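Local coordinates for protein protease VP4 (Blotched snakehead virus, PDB 2GEF) that hydrolyses peptide bonds as a serine protease with a serine/lysine catalytic dyad, and probably processes the birnavirus polyprotein from which it derives, at residues A31-V36 with E46-V51; T105-A110 with V122-N127. All blocks are in the same frame, centred on the assembly; numbering follows the deposited sequence.

From the N terminus, strand 31-38 comes first and turns back through a short connection into strand 43-52. Contact 1 closes this hairpin near the centre of the molecule. Further on, strand 104-109 lies against strand 43-52, in the same mixed sheet. The chain then turns a corner at Ala110, and contact 2 closes when strand 120-126 crosses the end of strand 104-109. The two contacts follow in series, and neither nests in the other. They touch where Tyr48 OH meets Asn127 ND2 and where the Phe33 ring packs on Ile106. Together they tie the central mixed sheet to the three-stranded sheet that includes strand 120-126.

Contact 1: residues A31-V36 with E46-V51; sequences ALFPVV and ELYIAV
Phe33 and Tyr48 form the middle hydrogen-bonded pair of two antiparallel strands. Phe33 N donates to Tyr48 O at 3.0 Å, and Tyr48 N donates back to Phe33 O at 3.1 Å. Ala31 with Ala50 and Val35 with Glu46 continue the ladder, although the bond from Glu46 N to Val35 O is weak. The Phe33 CG lies between its backbone N and carbonyl carbon (chi1 61°). This turn brings the ring over the partner strand. Tyr48 CB sits over one face, offset toward the rim, with Phe33 CZ 3.6 Å from it. Ala50 N lies at the ring edge, in its plane. Val35 CG2 covers a face of the Tyr48 ring, 3.4 Å from Tyr48 CD1. On the other side of the sheet, Leu32 CD2 packs on Ile49 CB at 3.9 Å, and Leu47 CD2 reaches Phe33 O at 3.5 Å. One water donates to both Val35 O and Glu46 OE1. Beyond the strands, Glu46 OE2 probably bonds Asn127 ND2, which Tyr48 OH also meets. Ala140, on helix 138-146, packs against Ala31 and Phe33. Pro34 touches the catalytic Lys173, and the Phe33 side chain is about 6 Å from that of the nucleophile Ser136. The motif is a buried beta hairpin that lies beside the Ser/Lys dyad and probably helps to line the active site.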
loop_
_atom_site.group_PDB
_atom_site.type_symbol
_atom_site.label_atom_id
_atom_site.label_comp_id
_atom_site.label_asym_id
_atom_site.label_seq_id
_atom_site.Cartn_x
_atom_site.Cartn_y
_atom_site.Cartn_z
ATOM N N ALA A 31 3.444 5.563 -3.611
ATOM C CA ALA A 31 2.353 5.728 -2.668
ATOM C C ALA A 31 2.384 4.529 -1.723
ATOM O O ALA A 31 2.698 3.382 -2.156
ATOM C CB ALA A 31 1.028 5.857 -3.349
ATOM N N LEU A 32 2.113 4.805 -0.455
ATOM C CA LEU A 32 2.033 3.797 0.616
ATOM C C LEU A 32 0.684 3.227 0.744
ATOM O O LEU A 32 -0.345 3.932 0.625
ATOM C CB LEU A 32 2.447 4.398 2.009
ATOM C CG LEU A 32 3.906 4.888 1.964
ATOM C CD1 LEU A 32 4.083 6.028 3.050
ATOM C CD2 LEU A 32 5.100 3.739 2.165
ATOM N N PHE A 33 0.701 1.929 1.071
ATOM C CA PHE A 33 -0.482 1.203 1.347
ATOM C C PHE A 33 -0.156 0.066 2.421
ATOM O O PHE A 33 0.976 -0.256 2.571
ATOM C CB PHE A 33 -1.023 0.564 0.102
ATOM C CG PHE A 33 -0.070 -0.455 -0.578
ATOM C CD1 PHE A 33 -0.317 -1.843 -0.479
ATOM C CD2 PHE A 33 0.952 -0.000 -1.495
ATOM C CE1 PHE A 33 0.534 -2.786 -1.151
ATOM C CE2 PHE A 33 1.760 -0.935 -2.193
ATOM C CZ PHE A 33 1.535 -2.302 -2.076
ATOM N N PRO A 34 -1.172 -0.418 3.194
ATOM C CA PRO A 34 -1.004 -1.500 4.149
ATOM C C PRO A 34 -1.196 -2.840 3.642
ATOM O O PRO A 34 -1.927 -3.028 2.665
ATOM C CB PRO A 34 -1.950 -1.119 5.265
ATOM C CG PRO A 34 -3.071 -0.591 4.483
ATOM C CD PRO A 34 -2.443 0.281 3.422
ATOM N N VAL A 35 -0.333 -3.747 4.185
ATOM C CA VAL A 35 -0.302 -5.135 3.782
ATOM C C VAL A 35 -0.447 -6.056 5.004
ATOM O O VAL A 35 0.401 -6.025 5.929
ATOM C CB VAL A 35 0.929 -5.527 3.040
ATOM C CG1 VAL A 35 0.885 -7.165 2.728
ATOM C CG2 VAL A 35 0.993 -4.784 1.718
ATOM N N VAL A 36 -1.538 -6.858 5.011
ATOM C CA VAL A 36 -1.788 -7.695 6.190
ATOM C C VAL A 36 -1.626 -9.214 5.723
ATOM O O VAL A 36 -1.882 -9.568 4.527
ATOM C CB VAL A 36 -3.152 -7.387 6.841
ATOM C CG1 VAL A 36 -3.351 -5.912 7.154
ATOM C CG2 VAL A 36 -4.319 -7.920 6.003
ATOM N N GLU A 46 1.990 -4.258 7.809
ATOM C CA GLU A 46 3.237 -3.579 7.370
ATOM C C GLU A 46 2.836 -2.533 6.337
ATOM O O GLU A 46 1.927 -2.773 5.590
ATOM C CB GLU A 46 3.931 -4.628 6.476
ATOM C CG GLU A 46 5.280 -4.858 6.672
ATOM C CD GLU A 46 5.674 -6.198 6.036
ATOM O OE1 GLU A 46 4.864 -7.189 6.035
ATOM O OE2 GLU A 46 6.803 -6.274 5.521
ATOM N N LEU A 47 3.645 -1.510 6.080
ATOM C CA LEU A 47 3.564 -0.739 4.786
ATOM C C LEU A 47 4.425 -1.236 3.722
ATOM O O LEU A 47 5.446 -1.810 3.962
ATOM C CB LEU A 47 3.922 0.690 5.060
ATOM C CG LEU A 47 2.884 1.279 6.034
ATOM C CD1 LEU A 47 3.362 2.703 6.226
ATOM C CD2 LEU A 47 1.432 1.263 5.645
ATOM N N TYR A 48 3.956 -1.058 2.515
ATOM C CA TYR A 48 4.684 -1.232 1.258
ATOM C C TYR A 48 4.479 0.056 0.498
ATOM O O TYR A 48 3.499 0.776 0.741
ATOM C CB TYR A 48 4.116 -2.386 0.397
ATOM C CG TYR A 48 4.483 -3.829 0.776
ATOM C CD1 TYR A 48 4.390 -4.309 2.085
ATOM C CD2 TYR A 48 4.878 -4.696 -0.181
ATOM C CE1 TYR A 48 4.719 -5.638 2.407
ATOM C CE2 TYR A 48 5.230 -5.997 0.132
ATOM C CZ TYR A 48 5.165 -6.476 1.392
ATOM O OH TYR A 48 5.540 -7.881 1.557
ATOM N N ILE A 49 5.358 0.300 -0.427
ATOM C CA ILE A 49 5.324 1.490 -1.255
ATOM C C ILE A 49 5.184 1.009 -2.630
ATOM O O ILE A 49 5.865 0.092 -2.916
ATOM C CB ILE A 49 6.538 2.419 -1.173
ATOM C CG1 ILE A 49 6.097 3.771 -1.783
ATOM C CG2 ILE A 49 7.890 1.790 -1.786
ATOM C CD1 ILE A 49 7.054 4.811 -1.676
ATOM N N ALA A 50 4.159 1.470 -3.357
ATOM C CA ALA A 50 4.065 1.198 -4.806
ATOM C C ALA A 50 4.822 2.358 -5.508
ATOM O O ALA A 50 4.541 3.588 -5.203
ATOM C CB ALA A 50 2.679 1.286 -5.234
ATOM N N VAL A 51 5.718 1.990 -6.429
ATOM C CA VAL A 51 6.475 3.051 -7.279
ATOM C C VAL A 51 6.309 2.674 -8.695
ATOM O O VAL A 51 6.379 1.494 -9.058
ATOM C CB VAL A 51 7.995 3.167 -6.860
ATOM C CG1 VAL A 51 8.631 4.561 -7.435
ATOM C CG2 VAL A 51 8.020 3.304 -5.368
HETATM O O HOH W 1 2.376 -8.209 6.121
#

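Contact 2: residues T105-A110 with V122-N127; sequences TILPVA and VDVVWN
Val109 and Val124 pair as antiparallel non-hydrogen-bonded residues where the two strands cross at 98°, with their axes 4.7 Å apart. Such a steep crossing allows just a short ladder. Val125 N donates to Pro108 O in a long bond of 3.3 Å. The N-H points almost straight at the oxygen, but the donor stands 40° out of the carbonyl plane. Ala110 N gives a shorter bond, 3.0 Å to Asp123 O. It comes nearly along the C=O axis but is bent at the hydrogen. The same Asp123 oxygen also receives a CA-H contact from Val109.

Among the side chains, Pro108 has broad contact with residues 122-127. Its ring crosses the Asn127 amide at about a right angle, with Pro108 CB 3.3 Å from Asn127 ND2. A chi1 of 72° turns the Asn127 amide back against Pro108 CB and CG, across the proline side chain. The amide is held at both ends: ND2 by Tyr48 OH and probably by Glu46 OE2, while OD1 accepts from Met129 N. The Val109 and Val122 side chains cross at a slant, with their CG1 methyls touching at 3.5 Å. Leu107 CB touches Val124 CG1 at 4.0 Å. At the exposed corner, Ala110 CB packs against Val125 CG1 at 3.7 Å and also lies near the Asp123 carboxylate. Asp123 OD1 is hydrogen-bonded to Ser22 OG.

The contact lies away from the catalytic dyad. Strand 104-109 runs between strands 43-52 and 75-77 of the mixed sheet. Strand 120-126 is the middle strand of a separate antiparallel sheet, flanked by 22-27 and 111-114. The corner at Ala110 carries the chain from the first sheet into the second, and the crossing joins the two.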
loop_
_atom_site.group_PDB
_atom_site.type_symbol
_atom_site.label_atom_id
_atom_site.label_comp_id
_atom_site.label_asym_id
_atom_site.label_seq_id
_atom_site.Cartn_x
_atom_site.Cartn_y
_atom_site.Cartn_z
ATOM N N THR A 105 6.186 -1.389 -9.272
ATOM C CA THR A 105 6.755 -2.362 -8.417
ATOM C C THR A 105 6.353 -1.997 -7.030
ATOM O O THR A 105 6.324 -0.787 -6.714
ATOM C CB THR A 105 8.302 -2.175 -8.531
ATOM O OG1 THR A 105 8.655 -2.367 -9.888
ATOM C CG2 THR A 105 8.986 -3.278 -7.840
ATOM N N ILE A 106 6.024 -2.954 -6.166
ATOM C CA ILE A 106 5.731 -2.629 -4.753
ATOM C C ILE A 106 6.830 -3.277 -3.869
ATOM O O ILE A 106 7.456 -4.280 -4.238
ATOM C CB ILE A 106 4.297 -3.122 -4.361
ATOM C CG1 ILE A 106 4.229 -4.620 -4.579
ATOM C CG2 ILE A 106 3.276 -2.461 -5.253
ATOM C CD1 ILE A 106 3.090 -5.446 -3.985
ATOM N N LEU A 107 7.147 -2.628 -2.780
ATOM C CA LEU A 107 8.300 -2.965 -1.936
ATOM C C LEU A 107 7.940 -2.828 -0.468
ATOM O O LEU A 107 7.306 -1.795 -0.066
ATOM C CB LEU A 107 9.534 -2.041 -2.201
ATOM C CG LEU A 107 10.004 -2.009 -3.699
ATOM C CD1 LEU A 107 10.825 -0.735 -3.993
ATOM C CD2 LEU A 107 10.749 -3.214 -4.016
ATOM N N PRO A 108 8.352 -3.800 0.359
ATOM C CA PRO A 108 8.032 -3.566 1.801
ATOM C C PRO A 108 8.862 -2.417 2.288
ATOM O O PRO A 108 9.932 -2.251 1.833
ATOM C CB PRO A 108 8.361 -4.924 2.501
ATOM C CG PRO A 108 8.943 -5.826 1.349
ATOM C CD PRO A 108 9.100 -5.036 0.096
ATOM N N VAL A 109 8.362 -1.568 3.182
ATOM C CA VAL A 109 9.183 -0.489 3.757
ATOM C C VAL A 109 9.065 -0.397 5.348
ATOM O O VAL A 109 7.914 -0.433 5.891
ATOM C CB VAL A 109 8.793 0.816 3.115
ATOM C CG1 VAL A 109 8.722 0.678 1.575
ATOM C CG2 VAL A 109 7.452 1.260 3.593
ATOM N N ALA A 110 10.189 -0.217 6.073
ATOM C CA ALA A 110 10.134 -0.015 7.510
ATOM C C ALA A 110 9.883 1.405 7.965
ATOM O O ALA A 110 9.515 1.576 9.057
ATOM C CB ALA A 110 11.411 -0.433 8.063
ATOM N N VAL A 122 13.346 6.389 1.883
ATOM C CA VAL A 122 12.377 5.386 2.272
ATOM C C VAL A 122 13.291 4.249 2.589
ATOM O O VAL A 122 14.182 3.867 1.770
ATOM C CB VAL A 122 11.294 5.039 1.143
ATOM C CG1 VAL A 122 10.563 3.651 1.293
ATOM C CG2 VAL A 122 10.283 6.206 0.872
ATOM N N ASP A 123 13.091 3.748 3.799
ATOM C CA ASP A 123 13.825 2.561 4.213
ATOM C C ASP A 123 13.154 1.301 3.604
ATOM O O ASP A 123 12.187 0.798 4.140
ATOM C CB ASP A 123 13.845 2.561 5.755
ATOM C CG ASP A 123 14.629 1.458 6.358
ATOM O OD1 ASP A 123 15.250 0.650 5.677
ATOM O OD2 ASP A 123 14.642 1.454 7.604
ATOM N N VAL A 124 13.673 0.831 2.480
ATOM C CA VAL A 124 13.155 -0.352 1.810
ATOM C C VAL A 124 13.804 -1.561 2.521
ATOM O O VAL A 124 14.942 -1.565 2.821
ATOM C CB VAL A 124 13.556 -0.368 0.280
ATOM C CG1 VAL A 124 13.148 -1.650 -0.533
ATOM C CG2 VAL A 124 13.121 0.922 -0.452
ATOM N N VAL A 125 13.043 -2.584 2.783
ATOM C CA VAL A 125 13.520 -3.751 3.501
ATOM C C VAL A 125 13.146 -5.028 2.674
ATOM O O VAL A 125 12.271 -4.986 1.781
ATOM C CB VAL A 125 12.891 -3.820 5.016
ATOM C CG1 VAL A 125 13.544 -2.771 6.057
ATOM C CG2 VAL A 125 11.301 -3.830 5.075
ATOM N N TRP A 126 13.768 -6.143 3.027
ATOM C CA TRP A 126 13.275 -7.474 2.728
ATOM C C TRP A 126 12.559 -8.008 3.955
ATOM O O TRP A 126 13.090 -8.033 5.082
ATOM C CB TRP A 126 14.439 -8.417 2.385
ATOM C CG TRP A 126 15.225 -8.031 1.164
ATOM C CD1 TRP A 126 15.132 -6.829 0.472
ATOM C CD2 TRP A 126 16.233 -8.795 0.508
ATOM N NE1 TRP A 126 16.009 -6.836 -0.614
ATOM C CE2 TRP A 126 16.664 -8.046 -0.634
ATOM C CE3 TRP A 126 16.776 -10.067 0.720
ATOM C CZ2 TRP A 126 17.646 -8.519 -1.521
ATOM C CZ3 TRP A 126 17.737 -10.536 -0.177
ATOM C CH2 TRP A 126 18.162 -9.755 -1.265
ATOM N N ASN A 127 11.325 -8.436 3.728
ATOM C CA ASN A 127 10.478 -9.123 4.723
ATOM C C ASN A 127 10.377 -10.441 3.936
ATOM O O ASN A 127 10.559 -10.410 2.705
ATOM C CB ASN A 127 9.077 -8.370 4.913
ATOM C CG ASN A 127 8.122 -8.535 3.709
ATOM O OD1 ASN A 127 8.278 -9.423 2.823
ATOM N ND2 ASN A 127 7.083 -7.754 3.725
#